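Long-range contacts in methylmalonyl-CoA carboxyltransferase 5S subunit (Propionibacterium freudenreichii subsp. shermanii, PDB 1RQB), which catalyses the transfer of a carboxyl group from the biotin of the 1.3S subunit to pyruvate, forming oxaloacetate, with a cobalt ion bound in its TIM barrel: residues D116-R121 against P427-K432; P298-F303 against S473-D478. One frame throughout, in Å; residues are numbered along the deposited sequence.

In the fold
The two contacts lie at well-separated places: their centres are about 39 Å apart, and their nearest atoms about 27 Å. Contact 1 (116-121 with 427-432) joins a barrel helix to the carboxylase domain, packing the first turns of helix 116-128, outside the barrel strands, against the start of helix 430-437, away from the cobalt site. Contact 2 (298-303 with 473-478), on the surface, joins the chain just after helix 283-296 to the run leading into the last modelled helix, 478-484. It comes closer to the chemistry, since the side chain of Tyr300 is about 7 Å from that of His36, a substrate-binding residue. The segments alternate along the chain.

Contact 1: D116-R121 against P427-K432; sequences DEVVDR and PPEWEK
Glu117 reaches from the first turn of helix 116-128, a helix on the outside of the TIM barrel, to the N-terminus of helix 430-437 in the carboxylase domain, where its carboxylate takes up backbone N-H groups. With CG placed between the backbone N and the carbonyl carbon (chi1 71°) and the chain extended beyond it, OE2 reaches both Glu429 N and Trp430 N. The bond from Trp430 N to OE2, 2.8 Å long, is nearly straight and comes from above the carboxylate plane. Glu429 N also donates to OE2, though the modelled distance is too short to be taken literally. A negative group at this end of a helix is probably favoured by the helix dipole. Next along, Val118 lays CG2 against CG of Glu429, 3.5 Å away, the two side chains crossing at about a right angle; the carboxylate of Glu429 continues to a salt bridge with Arg112. One turn after Glu117, Arg121 runs extended from CG to NE and spreads its guanidinium flat over one face of the Trp430 indole, the planes only 7° apart. Helix 447-455 also packs against this tryptophan, through Val450 and Leu451. The stack is a cation-pi contact centred on the pyrrole part of the indole: Arg121 CZ lies 3.5 Å from the centroid of the Trp430 five-membered ring.

Contact 2: P298-F303 against S473-D478; sequences PKYKKF and SVALTD
Lys299 O accepts a hydrogen bond from Leu476 N at 2.9 Å, the one direct hydrogen bond between the short 3-10 run 298-303 and the irregular segment 473-478. The Lys299 stem runs alongside Leu476 O, its CB 3.5 Å from that oxygen. Nearby, the methyl of Ala475 sits over one face of the Tyr300 ring, offset toward the rim: a CH-pi contact with CB 3.6 Å from the ring centroid. Leu476 CG lies anti to its carbonyl carbon (chi1 -58°), which carries CD1 to CG of Lys301 at 3.6 Å and CD2, more loosely, to CG of Lys302. At the other end, CG2 of Val474 packs on CZ of Phe303 at 3.6 Å, while Val474 O lies at the edge of that ring, in its plane.

Behind these contacts, an ST turn shapes the second segment, with Ser473 OG accepting from Ala475 N. Asp48 takes both a salt bridge from Lys299 NZ and a hydrogen bond with Tyr300 OH, fixing the phenol end of the ring beneath Ala475; Lys301 NZ pairs with Glu484. Apolar contact thus rests on Ala475 with Tyr300, Val474 with Phe303, and Leu476 with the methylenes of Lys301 and Lys302.

Contact 1: D116-R121 against P427-K432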
ATOM      1  N   ASP A 116      -1.267 -25.012  34.025  1.00 18.00           N
ATOM      2  CA  ASP A 116      -1.310 -23.644  34.562  1.00 19.48           C
ATOM      3  C   ASP A 116       0.021 -23.197  35.173  1.00 22.05           C
ATOM      4  O   ASP A 116       0.369 -22.020  35.077  1.00 19.29           O
ATOM      5  CB  ASP A 116      -2.426 -23.510  35.610  1.00 18.39           C
ATOM      6  CG  ASP A 116      -3.825 -23.431  34.982  1.00 26.77           C
ATOM      7  OD1 ASP A 116      -3.930 -23.145  33.762  1.00 20.63           O
ATOM      8  OD2 ASP A 116      -4.828 -23.637  35.711  1.00 25.11           O
ATOM      9  N   GLU A 117       0.774 -24.102  35.795  1.00 18.45           N
ATOM     10  CA  GLU A 117       2.031 -23.706  36.448  1.00 22.54           C
ATOM     11  C   GLU A 117       3.074 -23.256  35.424  1.00 19.81           C
ATOM     12  O   GLU A 117       3.897 -22.388  35.719  1.00 19.34           O
ATOM     13  CB  GLU A 117       2.621 -24.853  37.273  1.00 28.17           C
ATOM     14  CG  GLU A 117       3.186 -25.982  36.434  1.00 35.53           C
ATOM     15  CD  GLU A 117       3.639 -27.175  37.259  1.00 36.43           C
ATOM     16  OE1 GLU A 117       3.987 -27.006  38.452  1.00 32.62           O
ATOM     17  OE2 GLU A 117       3.662 -28.284  36.695  1.00 38.39           O
ATOM     18  N   VAL A 118       3.085 -23.863  34.243  1.00 17.86           N
ATOM     19  CA  VAL A 118       4.059 -23.456  33.219  1.00 16.36           C
ATOM     20  C   VAL A 118       3.704 -22.052  32.723  1.00 13.63           C
ATOM     21  O   VAL A 118       4.577 -21.215  32.497  1.00 15.65           O
ATOM     22  CB  VAL A 118       4.062 -24.422  32.021  1.00 18.99           C
ATOM     23  CG1 VAL A 118       5.138 -23.993  31.000  1.00 15.92           C
ATOM     24  CG2 VAL A 118       4.332 -25.839  32.502  1.00 20.07           C
ATOM     25  N   VAL A 119       2.410 -21.795  32.556  1.00 14.17           N
ATOM     26  CA  VAL A 119       1.950 -20.471  32.111  1.00 17.63           C
ATOM     27  C   VAL A 119       2.354 -19.433  33.161  1.00 21.77           C
ATOM     28  O   VAL A 119       2.848 -18.356  32.832  1.00 16.48           O
ATOM     29  CB  VAL A 119       0.411 -20.464  31.918  1.00 17.99           C
ATOM     30  CG1 VAL A 119      -0.080 -19.063  31.588  1.00 20.40           C
ATOM     31  CG2 VAL A 119       0.019 -21.438  30.809  1.00 19.19           C
ATOM     32  N   ASP A 120       2.167 -19.769  34.438  1.00 19.40           N
ATOM     33  CA  ASP A 120       2.514 -18.838  35.521  1.00 22.11           C
ATOM     34  C   ASP A 120       4.001 -18.483  35.465  1.00 21.02           C
ATOM     35  O   ASP A 120       4.373 -17.313  35.549  1.00 18.36           O
ATOM     36  CB  ASP A 120       2.208 -19.437  36.901  1.00 27.94           C
ATOM     37  CG  ASP A 120       0.768 -19.221  37.332  1.00 39.77           C
ATOM     38  OD1 ASP A 120       0.291 -18.064  37.235  1.00 44.97           O
ATOM     39  OD2 ASP A 120       0.116 -20.199  37.778  1.00 40.96           O
ATOM     40  N   ARG A 121       4.847 -19.498  35.331  1.00 15.75           N
ATOM     41  CA  ARG A 121       6.300 -19.273  35.309  1.00 13.62           C
ATOM     42  C   ARG A 121       6.745 -18.486  34.076  1.00 14.03           C
ATOM     43  O   ARG A 121       7.642 -17.651  34.173  1.00 12.97           O
ATOM     44  CB  ARG A 121       7.050 -20.594  35.374  1.00 18.24           C
ATOM     45  CG  ARG A 121       6.919 -21.269  36.742  1.00 22.59           C
ATOM     46  CD  ARG A 121       7.682 -22.565  36.769  1.00 29.51           C
ATOM     47  NE  ARG A 121       7.688 -23.193  38.089  1.00 30.48           N
ATOM     48  CZ  ARG A 121       8.559 -22.899  39.056  1.00 31.48           C
ATOM     49  NH1 ARG A 121       9.500 -21.983  38.858  1.00 31.49           N
ATOM     50  NH2 ARG A 121       8.502 -23.540  40.216  1.00 29.03           N
ATOM     51  N   PRO A 427      -1.802 -32.396  34.156  1.00 20.92           N
ATOM     52  CA  PRO A 427      -1.164 -32.529  35.466  1.00 25.14           C
ATOM     53  C   PRO A 427       0.072 -31.634  35.565  1.00 24.57           C
ATOM     54  O   PRO A 427       0.575 -31.141  34.556  1.00 23.16           O
ATOM     55  CB  PRO A 427      -0.785 -34.002  35.499  1.00 24.39           C
ATOM     56  CG  PRO A 427      -0.332 -34.231  34.096  1.00 24.96           C
ATOM     57  CD  PRO A 427      -1.401 -33.504  33.269  1.00 22.87           C
ATOM     58  N   PRO A 428       0.568 -31.411  36.790  1.00 27.30           N
ATOM     59  CA  PRO A 428       1.760 -30.573  36.976  1.00 26.75           C
ATOM     60  C   PRO A 428       2.863 -31.170  36.099  1.00 25.69           C
ATOM     61  O   PRO A 428       2.940 -32.387  35.948  1.00 24.76           O
ATOM     62  CB  PRO A 428       2.044 -30.719  38.466  1.00 27.78           C
ATOM     63  CG  PRO A 428       0.646 -30.832  39.046  1.00 29.02           C
ATOM     64  CD  PRO A 428      -0.032 -31.786  38.086  1.00 26.94           C
ATOM     65  N   GLU A 429       3.716 -30.331  35.514  1.00 24.72           N
ATOM     66  CA  GLU A 429       4.759 -30.853  34.619  1.00 23.13           C
ATOM     67  C   GLU A 429       6.086 -30.110  34.795  1.00 22.96           C
ATOM     68  O   GLU A 429       7.091 -30.495  34.198  1.00 21.82           O
ATOM     69  CB  GLU A 429       4.287 -30.725  33.159  1.00 26.08           C
ATOM     70  CG  GLU A 429       3.942 -29.284  32.710  1.00 26.02           C
ATOM     71  CD  GLU A 429       3.577 -29.173  31.220  1.00 26.36           C
ATOM     72  OE1 GLU A 429       2.388 -28.961  30.878  1.00 20.76           O
ATOM     73  OE2 GLU A 429       4.490 -29.297  30.378  1.00 27.00           O
ATOM     74  N   TRP A 430       6.121 -29.066  35.615  1.00 22.11           N
ATOM     75  CA  TRP A 430       7.358 -28.286  35.760  1.00 24.58           C
ATOM     76  C   TRP A 430       8.536 -29.144  36.226  1.00 27.42           C
ATOM     77  O   TRP A 430       9.622 -29.065  35.654  1.00 21.65           O
ATOM     78  CB  TRP A 430       7.166 -27.103  36.714  1.00 22.81           C
ATOM     79  CG  TRP A 430       8.398 -26.236  36.806  1.00 24.34           C
ATOM     80  CD1 TRP A 430       9.289 -26.178  37.840  1.00 25.67           C
ATOM     81  CD2 TRP A 430       8.890 -25.329  35.803  1.00 22.12           C
ATOM     82  NE1 TRP A 430      10.302 -25.293  37.544  1.00 26.06           N
ATOM     83  CE2 TRP A 430      10.081 -24.759  36.301  1.00 23.76           C
ATOM     84  CE3 TRP A 430       8.436 -24.944  34.534  1.00 21.51           C
ATOM     85  CZ2 TRP A 430      10.830 -23.820  35.572  1.00 22.14           C
ATOM     86  CZ3 TRP A 430       9.183 -24.009  33.805  1.00 21.25           C
ATOM     87  CH2 TRP A 430      10.364 -23.461  34.329  1.00 19.60           C
ATOM     88  N   GLU A 431       8.352 -29.953  37.267  1.00 27.35           N
ATOM     89  CA  GLU A 431       9.454 -30.789  37.765  1.00 30.48           C
ATOM     90  C   GLU A 431       9.967 -31.734  36.675  1.00 29.63           C
ATOM     91  O   GLU A 431      11.175 -31.910  36.525  1.00 30.39           O
ATOM     92  CB  GLU A 431       9.028 -31.585  39.005  1.00 36.72           C
ATOM     93  CG  GLU A 431       9.485 -31.005  40.353  1.00 46.14           C
ATOM     94  CD  GLU A 431       9.486 -29.482  40.432  1.00 51.61           C
ATOM     95  OE1 GLU A 431       8.413 -28.861  40.255  1.00 55.76           O
ATOM     96  OE2 GLU A 431      10.569 -28.906  40.686  1.00 54.25           O
ATOM     97  N   LYS A 432       9.061 -32.335  35.913  1.00 27.52           N
ATOM     98  CA  LYS A 432       9.445 -33.257  34.835  1.00 26.23           C
ATOM     99  C   LYS A 432      10.230 -32.513  33.751  1.00 27.89           C
ATOM    100  O   LYS A 432      11.223 -33.018  33.230  1.00 22.95           O
ATOM    101  CB  LYS A 432       8.194 -33.887  34.220  1.00 28.40           C
ATOM    102  CG  LYS A 432       8.454 -34.771  33.006  1.00 39.88           C
ATOM    103  CD  LYS A 432       7.134 -35.254  32.396  1.00 44.54           C
ATOM    104  CE  LYS A 432       7.344 -36.077  31.127  1.00 47.02           C
ATOM    105  NZ  LYS A 432       8.116 -37.328  31.376  1.00 53.37           N
TER
HETATM  106  O   HOH W   1       5.671 -30.061  38.687  1.00 35.39           O

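Contact 2: P298-F303 against S473-D478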
ATOM      1  N   PRO A 298      17.111  -4.910   2.069  1.00 15.10           N
ATOM      2  CA  PRO A 298      17.560  -5.666   0.887  1.00 14.08           C
ATOM      3  C   PRO A 298      18.315  -6.967   1.172  1.00 16.85           C
ATOM      4  O   PRO A 298      18.310  -7.884   0.352  1.00 14.33           O
ATOM      5  CB  PRO A 298      18.419  -4.648   0.130  1.00 19.14           C
ATOM      6  CG  PRO A 298      17.790  -3.337   0.513  1.00 18.63           C
ATOM      7  CD  PRO A 298      17.587  -3.520   2.002  1.00 14.04           C
ATOM      8  N   LYS A 299      18.954  -7.051   2.337  1.00 11.96           N
ATOM      9  CA  LYS A 299      19.720  -8.251   2.710  1.00 17.97           C
ATOM     10  C   LYS A 299      18.806  -9.452   2.968  1.00 15.15           C
ATOM     11  O   LYS A 299      19.271 -10.590   3.002  1.00 15.08           O
ATOM     12  CB  LYS A 299      20.561  -7.994   3.968  1.00 14.41           C
ATOM     13  CG  LYS A 299      21.584  -6.881   3.820  1.00 20.71           C
ATOM     14  CD  LYS A 299      22.538  -6.815   5.016  1.00 28.15           C
ATOM     15  CE  LYS A 299      21.825  -6.629   6.345  1.00 30.08           C
ATOM     16  NZ  LYS A 299      22.813  -6.486   7.463  1.00 31.20           N
ATOM     17  N   TYR A 300      17.507  -9.213   3.131  1.00 12.28           N
ATOM     18  CA  TYR A 300      16.564 -10.300   3.431  1.00 11.81           C
ATOM     19  C   TYR A 300      15.721 -10.671   2.210  1.00 11.52           C
ATOM     20  O   TYR A 300      14.696 -11.339   2.343  1.00 14.91           O
ATOM     21  CB  TYR A 300      15.648  -9.872   4.590  1.00 13.11           C
ATOM     22  CG  TYR A 300      16.393  -9.777   5.904  1.00 11.18           C
ATOM     23  CD1 TYR A 300      17.128  -8.633   6.244  1.00 13.60           C
ATOM     24  CD2 TYR A 300      16.427 -10.871   6.775  1.00 12.54           C
ATOM     25  CE1 TYR A 300      17.884  -8.592   7.424  1.00 12.99           C
ATOM     26  CE2 TYR A 300      17.173 -10.841   7.944  1.00 14.04           C
ATOM     27  CZ  TYR A 300      17.896  -9.712   8.264  1.00 11.17           C
ATOM     28  OH  TYR A 300      18.631  -9.708   9.421  1.00 13.43           O
ATOM     29  N   LYS A 301      16.170 -10.295   1.019  1.00 12.86           N
ATOM     30  CA  LYS A 301      15.394 -10.548  -0.204  1.00 16.05           C
ATOM     31  C   LYS A 301      15.033 -12.025  -0.385  1.00 17.05           C
ATOM     32  O   LYS A 301      13.974 -12.331  -0.930  1.00 16.57           O
ATOM     33  CB  LYS A 301      16.147 -10.064  -1.442  1.00 20.20           C
ATOM     34  CG  LYS A 301      17.441 -10.797  -1.724  1.00 28.55           C
ATOM     35  CD  LYS A 301      18.054 -10.297  -3.024  1.00 37.96           C
ATOM     36  CE  LYS A 301      17.081 -10.478  -4.186  1.00 42.64           C
ATOM     37  NZ  LYS A 301      17.639 -10.002  -5.488  1.00 48.47           N
ATOM     38  N   LYS A 302      15.889 -12.949   0.045  1.00 14.82           N
ATOM     39  CA  LYS A 302      15.596 -14.378  -0.147  1.00 16.85           C
ATOM     40  C   LYS A 302      14.379 -14.819   0.669  1.00 16.53           C
ATOM     41  O   LYS A 302      13.869 -15.920   0.466  1.00 15.67           O
ATOM     42  CB  LYS A 302      16.795 -15.257   0.263  1.00 18.54           C
ATOM     43  CG  LYS A 302      18.094 -15.063  -0.530  1.00 18.07           C
ATOM     44  CD  LYS A 302      17.922 -15.392  -2.018  1.00 21.59           C
ATOM     45  CE  LYS A 302      19.262 -15.280  -2.758  1.00 24.92           C
ATOM     46  NZ  LYS A 302      19.150 -15.739  -4.173  1.00 27.55           N
ATOM     47  N   PHE A 303      13.904 -13.996   1.603  1.00 16.92           N
ATOM     48  CA  PHE A 303      12.763 -14.417   2.429  1.00 13.07           C
ATOM     49  C   PHE A 303      11.513 -13.575   2.151  1.00 18.49           C
ATOM     50  O   PHE A 303      10.504 -13.733   2.836  1.00 19.22           O
ATOM     51  CB  PHE A 303      13.100 -14.296   3.928  1.00 14.91           C
ATOM     52  CG  PHE A 303      14.312 -15.077   4.347  1.00 13.43           C
ATOM     53  CD1 PHE A 303      15.563 -14.470   4.404  1.00 17.49           C
ATOM     54  CD2 PHE A 303      14.205 -16.425   4.668  1.00 16.10           C
ATOM     55  CE1 PHE A 303      16.695 -15.196   4.776  1.00 15.95           C
ATOM     56  CE2 PHE A 303      15.329 -17.171   5.041  1.00 15.78           C
ATOM     57  CZ  PHE A 303      16.576 -16.558   5.095  1.00 16.24           C
ATOM     58  N   SER A 473      23.326 -14.668  11.533  1.00 20.87           N
ATOM     59  CA  SER A 473      22.331 -14.071  10.631  1.00 21.15           C
ATOM     60  C   SER A 473      22.196 -14.974   9.403  1.00 20.02           C
ATOM     61  O   SER A 473      23.160 -15.605   8.976  1.00 17.41           O
ATOM     62  CB  SER A 473      22.776 -12.672  10.202  1.00 21.92           C
ATOM     63  OG  SER A 473      21.866 -12.136   9.261  1.00 23.97           O
ATOM     64  N   VAL A 474      20.993 -15.064   8.853  1.00 15.43           N
ATOM     65  CA  VAL A 474      20.797 -15.890   7.655  1.00 14.59           C
ATOM     66  C   VAL A 474      20.554 -14.967   6.458  1.00 15.26           C
ATOM     67  O   VAL A 474      20.184 -15.415   5.375  1.00 16.72           O
ATOM     68  CB  VAL A 474      19.607 -16.849   7.821  1.00 16.73           C
ATOM     69  CG1 VAL A 474      19.934 -17.882   8.881  1.00 22.22           C
ATOM     70  CG2 VAL A 474      18.344 -16.069   8.211  1.00 16.36           C
ATOM     71  N   ALA A 475      20.748 -13.673   6.685  1.00 15.92           N
ATOM     72  CA  ALA A 475      20.556 -12.662   5.635  1.00 21.22           C
ATOM     73  C   ALA A 475      21.809 -12.619   4.759  1.00 20.66           C
ATOM     74  O   ALA A 475      22.880 -13.068   5.165  1.00 19.36           O
ATOM     75  CB  ALA A 475      20.327 -11.285   6.270  1.00 18.87           C
ATOM     76  N   LEU A 476      21.669 -12.077   3.560  1.00 18.44           N
ATOM     77  CA  LEU A 476      22.822 -11.947   2.659  1.00 20.09           C
ATOM     78  C   LEU A 476      23.796 -10.945   3.280  1.00 23.94           C
ATOM     79  O   LEU A 476      23.386 -10.037   4.001  1.00 24.42           O
ATOM     80  CB  LEU A 476      22.358 -11.422   1.295  1.00 20.49           C
ATOM     81  CG  LEU A 476      21.306 -12.284   0.592  1.00 20.76           C
ATOM     82  CD1 LEU A 476      20.770 -11.551  -0.626  1.00 28.55           C
ATOM     83  CD2 LEU A 476      21.929 -13.615   0.179  1.00 22.62           C
ATOM     84  N   THR A 477      25.089 -11.128   3.044  1.00 26.96           N
ATOM     85  CA  THR A 477      26.068 -10.157   3.555  1.00 31.04           C
ATOM     86  C   THR A 477      26.187  -9.053   2.504  1.00 32.46           C
ATOM     87  O   THR A 477      25.711  -9.210   1.380  1.00 29.55           O
ATOM     88  CB  THR A 477      27.463 -10.783   3.739  1.00 33.84           C
ATOM     89  OG1 THR A 477      27.946 -11.240   2.468  1.00 29.13           O
ATOM     90  CG2 THR A 477      27.407 -11.944   4.724  1.00 33.45           C
ATOM     91  N   ASP A 478      26.807  -7.935   2.856  1.00 38.19           N
ATOM     92  CA  ASP A 478      26.959  -6.852   1.874  1.00 43.08           C
ATOM     93  C   ASP A 478      27.686  -7.392   0.640  1.00 42.36           C
ATOM     94  O   ASP A 478      27.330  -7.080  -0.495  1.00 43.51           O
ATOM     95  CB  ASP A 478      27.737  -5.687   2.486  1.00 50.40           C
ATOM     96  CG  ASP A 478      26.991  -5.036   3.634  1.00 56.67           C
ATOM     97  OD1 ASP A 478      25.824  -4.631   3.429  1.00 59.83           O
ATOM     98  OD2 ASP A 478      27.565  -4.931   4.739  1.00 61.39           O
TER
HETATM   99  O   HOH W   2      24.151  -9.430   6.701  1.00 42.14           O